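Local coordinates for protein 6-phospho-alpha-glucosidase (PDB 6VC6) that probably hydrolyses the glycosidic bond of 6-phospho-alpha-glucosides, using NAD and a manganese ion as family 4 glycosidases do, at residues 345-357 / 374-388. Sequence-based numbering, arbitrary orientation.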
loop_
_atom_site.group_PDB
_atom_site.type_symbol
_atom_site.label_atom_id
_atom_site.label_comp_id
_atom_site.label_asym_id
_atom_site.label_seq_id
_atom_site.Cartn_x
_atom_site.Cartn_y
_atom_site.Cartn_z
ATOM N N GLU A 345 -2.885 -0.931 20.620
ATOM C CA GLU A 345 -2.563 -1.008 22.046
ATOM C C GLU A 345 -2.745 0.344 22.741
ATOM O O GLU A 345 -1.836 0.882 23.373
ATOM C CB GLU A 345 -1.147 -1.548 22.266
ATOM C CG GLU A 345 -0.992 -2.331 23.566
ATOM C CD GLU A 345 0.406 -2.884 23.763
ATOM O OE1 GLU A 345 1.004 -3.359 22.776
ATOM O OE2 GLU A 345 0.904 -2.848 24.908
ATOM N N GLY A 346 -3.953 0.890 22.607
ATOM C CA GLY A 346 -4.346 2.093 23.305
ATOM C C GLY A 346 -4.254 3.368 22.491
ATOM O O GLY A 346 -4.847 4.379 22.889
ATOM N N ALA A 347 -3.527 3.352 21.372
ATOM C CA ALA A 347 -3.400 4.557 20.555
ATOM C C ALA A 347 -4.760 5.027 20.055
ATOM O O ALA A 347 -5.040 6.231 20.030
ATOM C CB ALA A 347 -2.445 4.300 19.392
ATOM N N ILE A 348 -5.613 4.095 19.645
ATOM C CA ILE A 348 -7.039 4.345 19.480
ATOM C C ILE A 348 -7.720 3.718 20.689
ATOM O O ILE A 348 -7.794 2.490 20.805
ATOM C CB ILE A 348 -7.575 3.779 18.159
ATOM C CG1 ILE A 348 -6.791 4.359 16.979
ATOM C CG2 ILE A 348 -9.058 4.085 18.013
ATOM C CD1 ILE A 348 -7.355 3.986 15.621
ATOM N N ALA A 349 -8.217 4.564 21.594
ATOM C CA ALA A 349 -8.505 4.117 22.953
ATOM C C ALA A 349 -9.692 3.161 23.025
ATOM O O ALA A 349 -9.701 2.262 23.873
ATOM C CB ALA A 349 -8.742 5.324 23.861
ATOM N N ASN A 350 -10.697 3.328 22.164
ATOM C CA ASN A 350 -11.894 2.498 22.225
ATOM C C ASN A 350 -11.902 1.391 21.174
ATOM O O ASN A 350 -12.974 0.890 20.820
ATOM C CB ASN A 350 -13.150 3.362 22.102
ATOM C CG ASN A 350 -13.084 4.334 20.943
ATOM O OD1 ASN A 350 -12.037 4.506 20.319
ATOM N ND2 ASN A 350 -14.206 4.983 20.653
HETATM N N MSE A 351 -10.734 0.998 20.675
HETATM C CA MSE A 351 -10.623 -0.179 19.821
HETATM C C MSE A 351 -9.682 -1.187 20.474
HETATM O O MSE A 351 -8.908 -0.831 21.363
HETATM C CB MSE A 351 -10.135 0.199 18.420
HETATM C CG MSE A 351 -11.251 0.664 17.492
HETATM SE SE MSE A 351 -10.641 1.197 15.715
HETATM C CE MSE A 351 -10.018 -0.534 15.071
ATOM N N GLN A 352 -9.755 -2.444 20.037
ATOM C CA GLN A 352 -9.011 -3.510 20.695
ATOM C C GLN A 352 -7.506 -3.297 20.553
ATOM O O GLN A 352 -7.026 -2.616 19.642
ATOM C CB GLN A 352 -9.407 -4.873 20.125
ATOM C CG GLN A 352 -9.257 -4.995 18.620
ATOM C CD GLN A 352 -10.130 -6.091 18.040
ATOM O OE1 GLN A 352 -11.265 -5.846 17.634
ATOM N NE2 GLN A 352 -9.603 -7.310 18.004
ATOM N N ASP A 353 -6.758 -3.904 21.479
ATOM C CA ASP A 353 -5.318 -3.680 21.549
ATOM C C ASP A 353 -4.603 -4.211 20.312
ATOM O O ASP A 353 -3.686 -3.566 19.791
ATOM C CB ASP A 353 -4.743 -4.334 22.807
ATOM C CG ASP A 353 -5.065 -3.560 24.071
ATOM O OD1 ASP A 353 -4.850 -4.109 25.172
ATOM O OD2 ASP A 353 -5.531 -2.407 23.967
ATOM N N ASP A 354 -5.004 -5.388 19.827
ATOM C CA ASP A 354 -4.267 -6.087 18.783
ATOM C C ASP A 354 -4.711 -5.704 17.373
ATOM O O ASP A 354 -4.529 -6.495 16.441
ATOM C CB ASP A 354 -4.382 -7.603 18.978
ATOM C CG ASP A 354 -5.819 -8.095 18.946
ATOM O OD1 ASP A 354 -6.740 -7.276 18.744
ATOM O OD2 ASP A 354 -6.028 -9.314 19.124
ATOM N N ALA A 355 -5.282 -4.518 17.193
ATOM C CA ALA A 355 -5.662 -4.046 15.870
ATOM C C ALA A 355 -4.495 -3.316 15.219
ATOM O O ALA A 355 -3.821 -2.503 15.858
ATOM C CB ALA A 355 -6.877 -3.121 15.948
HETATM N N MSE A 356 -4.252 -3.622 13.950
HETATM C CA MSE A 356 -3.262 -2.885 13.174
HETATM C C MSE A 356 -3.923 -1.642 12.588
HETATM O O MSE A 356 -4.809 -1.742 11.739
HETATM C CB MSE A 356 -2.667 -3.760 12.067
HETATM C CG MSE A 356 -1.973 -5.023 12.565
HETATM SE SE MSE A 356 -0.580 -4.693 13.900
HETATM C CE MSE A 356 0.771 -3.880 12.758
ATOM N N VAL A 357 -3.497 -0.470 13.054
ATOM C CA VAL A 357 -4.122 0.793 12.694
ATOM C C VAL A 357 -3.092 1.685 12.007
ATOM O O VAL A 357 -1.895 1.402 11.996
ATOM C CB VAL A 357 -4.736 1.505 13.913
ATOM C CG1 VAL A 357 -5.863 0.669 14.501
ATOM C CG2 VAL A 357 -3.668 1.777 14.960
ATOM N N GLY A 374 -6.878 8.949 21.214
ATOM C CA GLY A 374 -8.001 8.945 22.125
ATOM C C GLY A 374 -9.166 8.147 21.576
ATOM O O GLY A 374 -9.034 7.324 20.666
ATOM N N ASN A 375 -10.337 8.404 22.151
ATOM C CA ASN A 375 -11.556 7.746 21.707
ATOM C C ASN A 375 -12.074 8.412 20.439
ATOM O O ASN A 375 -12.263 9.632 20.400
ATOM C CB ASN A 375 -12.617 7.792 22.806
ATOM C CG ASN A 375 -12.183 7.065 24.063
ATOM O OD1 ASN A 375 -11.890 5.869 24.033
ATOM N ND2 ASN A 375 -12.138 7.786 25.178
ATOM N N ILE A 376 -12.295 7.612 19.401
ATOM C CA ILE A 376 -12.818 8.115 18.134
ATOM C C ILE A 376 -14.338 8.176 18.230
ATOM O O ILE A 376 -14.934 7.428 19.019
ATOM C CB ILE A 376 -12.358 7.243 16.955
ATOM C CG1 ILE A 376 -12.716 5.776 17.198
ATOM C CG2 ILE A 376 -10.861 7.400 16.734
ATOM C CD1 ILE A 376 -12.407 4.873 16.023
ATOM N N PRO A 377 -15.003 9.047 17.468
ATOM C CA PRO A 377 -16.464 9.149 17.563
ATOM C C PRO A 377 -17.160 7.842 17.205
ATOM O O PRO A 377 -16.589 6.945 16.581
ATOM C CB PRO A 377 -16.808 10.257 16.559
ATOM C CG PRO A 377 -15.561 11.073 16.467
ATOM C CD PRO A 377 -14.432 10.092 16.602
ATOM N N GLN A 378 -18.430 7.756 17.613
ATOM C CA GLN A 378 -19.175 6.505 17.499
ATOM C C GLN A 378 -19.375 6.094 16.045
ATOM O O GLN A 378 -19.310 4.904 15.715
ATOM C CB GLN A 378 -20.524 6.641 18.206
ATOM C CG GLN A 378 -21.258 5.328 18.409
ATOM C CD GLN A 378 -20.765 4.564 19.621
ATOM O OE1 GLN A 378 -20.604 5.130 20.703
ATOM N NE2 GLN A 378 -20.521 3.271 19.447
ATOM N N PHE A 379 -19.630 7.063 15.162
ATOM C CA PHE A 379 -19.873 6.745 13.757
ATOM C C PHE A 379 -18.669 6.055 13.129
ATOM O O PHE A 379 -18.819 5.075 12.390
ATOM C CB PHE A 379 -20.226 8.020 12.990
ATOM C CG PHE A 379 -20.344 7.826 11.506
ATOM C CD1 PHE A 379 -21.334 7.014 10.975
ATOM C CD2 PHE A 379 -19.470 8.462 10.639
ATOM C CE1 PHE A 379 -21.445 6.835 9.608
ATOM C CE2 PHE A 379 -19.577 8.289 9.271
ATOM C CZ PHE A 379 -20.566 7.475 8.755
ATOM N N TYR A 380 -17.465 6.547 13.420
ATOM C CA TYR A 380 -16.259 5.956 12.858
ATOM C C TYR A 380 -15.850 4.687 13.591
ATOM O O TYR A 380 -15.213 3.811 12.995
ATOM C CB TYR A 380 -15.123 6.980 12.880
ATOM C CG TYR A 380 -15.522 8.315 12.292
ATOM C CD1 TYR A 380 -15.353 8.578 10.939
ATOM C CD2 TYR A 380 -16.084 9.308 13.087
ATOM C CE1 TYR A 380 -15.723 9.793 10.395
ATOM C CE2 TYR A 380 -16.460 10.525 12.551
ATOM C CZ TYR A 380 -16.276 10.763 11.205
ATOM O OH TYR A 380 -16.646 11.974 10.668
ATOM N N LEU A 381 -16.205 4.567 14.872
ATOM C CA LEU A 381 -15.942 3.327 15.594
ATOM C C LEU A 381 -16.712 2.165 14.979
ATOM O O LEU A 381 -16.172 1.064 14.827
ATOM C CB LEU A 381 -16.303 3.487 17.070
ATOM C CG LEU A 381 -16.049 2.264 17.953
ATOM C CD1 LEU A 381 -14.558 2.064 18.167
ATOM C CD2 LEU A 381 -16.773 2.390 19.284
ATOM N N GLY A 382 -17.974 2.395 14.613
ATOM C CA GLY A 382 -18.757 1.336 13.999
ATOM C C GLY A 382 -18.200 0.900 12.657
ATOM O O GLY A 382 -18.195 -0.290 12.334
ATOM N N LEU A 383 -17.716 1.857 11.863
ATOM C CA LEU A 383 -17.165 1.525 10.553
ATOM C C LEU A 383 -15.869 0.733 10.684
ATOM O O LEU A 383 -15.676 -0.280 10.001
ATOM C CB LEU A 383 -16.932 2.801 9.742
ATOM C CG LEU A 383 -18.166 3.532 9.210
ATOM C CD1 LEU A 383 -17.785 4.908 8.683
ATOM C CD2 LEU A 383 -18.854 2.714 8.129
ATOM N N LEU A 384 -14.967 1.178 11.561
ATOM C CA LEU A 384 -13.641 0.570 11.629
ATOM C C LEU A 384 -13.676 -0.783 12.330
ATOM O O LEU A 384 -12.952 -1.706 11.939
ATOM C CB LEU A 384 -12.667 1.517 12.328
ATOM C CG LEU A 384 -12.348 2.807 11.570
ATOM C CD1 LEU A 384 -11.187 3.537 12.223
ATOM C CD2 LEU A 384 -12.050 2.515 10.107
ATOM N N VAL A 385 -14.501 -0.921 13.370
ATOM C CA VAL A 385 -14.593 -2.202 14.066
ATOM C C VAL A 385 -15.188 -3.264 13.149
ATOM O O VAL A 385 -14.786 -4.433 13.188
ATOM C CB VAL A 385 -15.399 -2.047 15.369
ATOM C CG1 VAL A 385 -15.731 -3.407 15.964
ATOM C CG2 VAL A 385 -14.616 -1.213 16.372
ATOM N N GLN A 386 -16.140 -2.876 12.297
ATOM C CA GLN A 386 -16.678 -3.816 11.318
ATOM C C GLN A 386 -15.598 -4.274 10.345
ATOM O O GLN A 386 -15.513 -5.463 10.014
ATOM C CB GLN A 386 -17.844 -3.180 10.559
ATOM C CG GLN A 386 -18.332 -4.006 9.374
ATOM C CD GLN A 386 -19.375 -3.285 8.541
ATOM O OE1 GLN A 386 -19.516 -2.065 8.619
ATOM N NE2 GLN A 386 -20.113 -4.042 7.737
ATOM N N GLN A 387 -14.757 -3.346 9.886
ATOM C CA GLN A 387 -13.737 -3.694 8.904
ATOM C C GLN A 387 -12.610 -4.499 9.539
ATOM O O GLN A 387 -12.169 -5.512 8.982
ATOM C CB GLN A 387 -13.193 -2.429 8.240
ATOM C CG GLN A 387 -12.055 -2.682 7.263
ATOM C CD GLN A 387 -12.493 -3.466 6.039
ATOM O OE1 GLN A 387 -13.675 -3.494 5.693
ATOM N NE2 GLN A 387 -11.538 -4.107 5.377
ATOM N N VAL A 388 -12.128 -4.065 10.707
ATOM C CA VAL A 388 -11.017 -4.765 11.346
ATOM C C VAL A 388 -11.444 -6.156 11.801
ATOM O O VAL A 388 -10.612 -7.068 11.893
ATOM C CB VAL A 388 -10.448 -3.930 12.510
ATOM C CG1 VAL A 388 -11.347 -4.015 13.735
ATOM C CG2 VAL A 388 -9.033 -4.380 12.845
HETATM O O HOH W 1 -5.552 6.884 22.858
#
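Ile348 and Gly374 form a single beta bridge, in which Ala349 N donates to Gly374 O at 3.0 Å and Gly374 N makes a weak bond to Ala347 O. The motif is a long loop with two type I beta turns, Ile348 to Met351 and Gln352 to Ala355, packed against the first turns of helix 378-400. The loop joins strands 336-343 and 356-364 of the mixed sheet of this family 4 glycosidase. A water accepts from Gly374 N and donates to Gly346 O and, weakly, to Ala347 O.

Asn350 lies at the corner of the first turn. Its CG sits between the backbone N and the carbonyl carbon (chi1 49°), which carries the amide across to the backbone of Ile376. ND2 donates to Ile376 O at 3.0 Å, in the carbonyl plane and on a lone pair. OD1 accepts from Ile376 N at 3.2 Å, with the donor tilted 30° from the carbonyl plane. Two bonds to one residue thus fix the rotation of the amide just before the helix N-cap, Pro377. The Asn375 amide is turned 73° to that of Asn350, and its OD1 lies against Ala349 CB.

Next to this amide, the side chain of selenomethionine Met351 reaches in over the helix, crossing Leu384 at about a right angle. Its CG touches Leu381 CD1 (3.7 Å) and Val385 CG2, and the Leu381 and Val385 side chains run antiparallel to it. SE packs on Leu384 CB and Ile376 CD1. Ile376 also meets Ile348 CG2. Leu384 also touches Tyr201 of strand 201-209. One turn on, Val388 uses both branches: CG2 rests on Ala355 CB, and CG1 meets Met351 CE tip to tip at 4.0 Å.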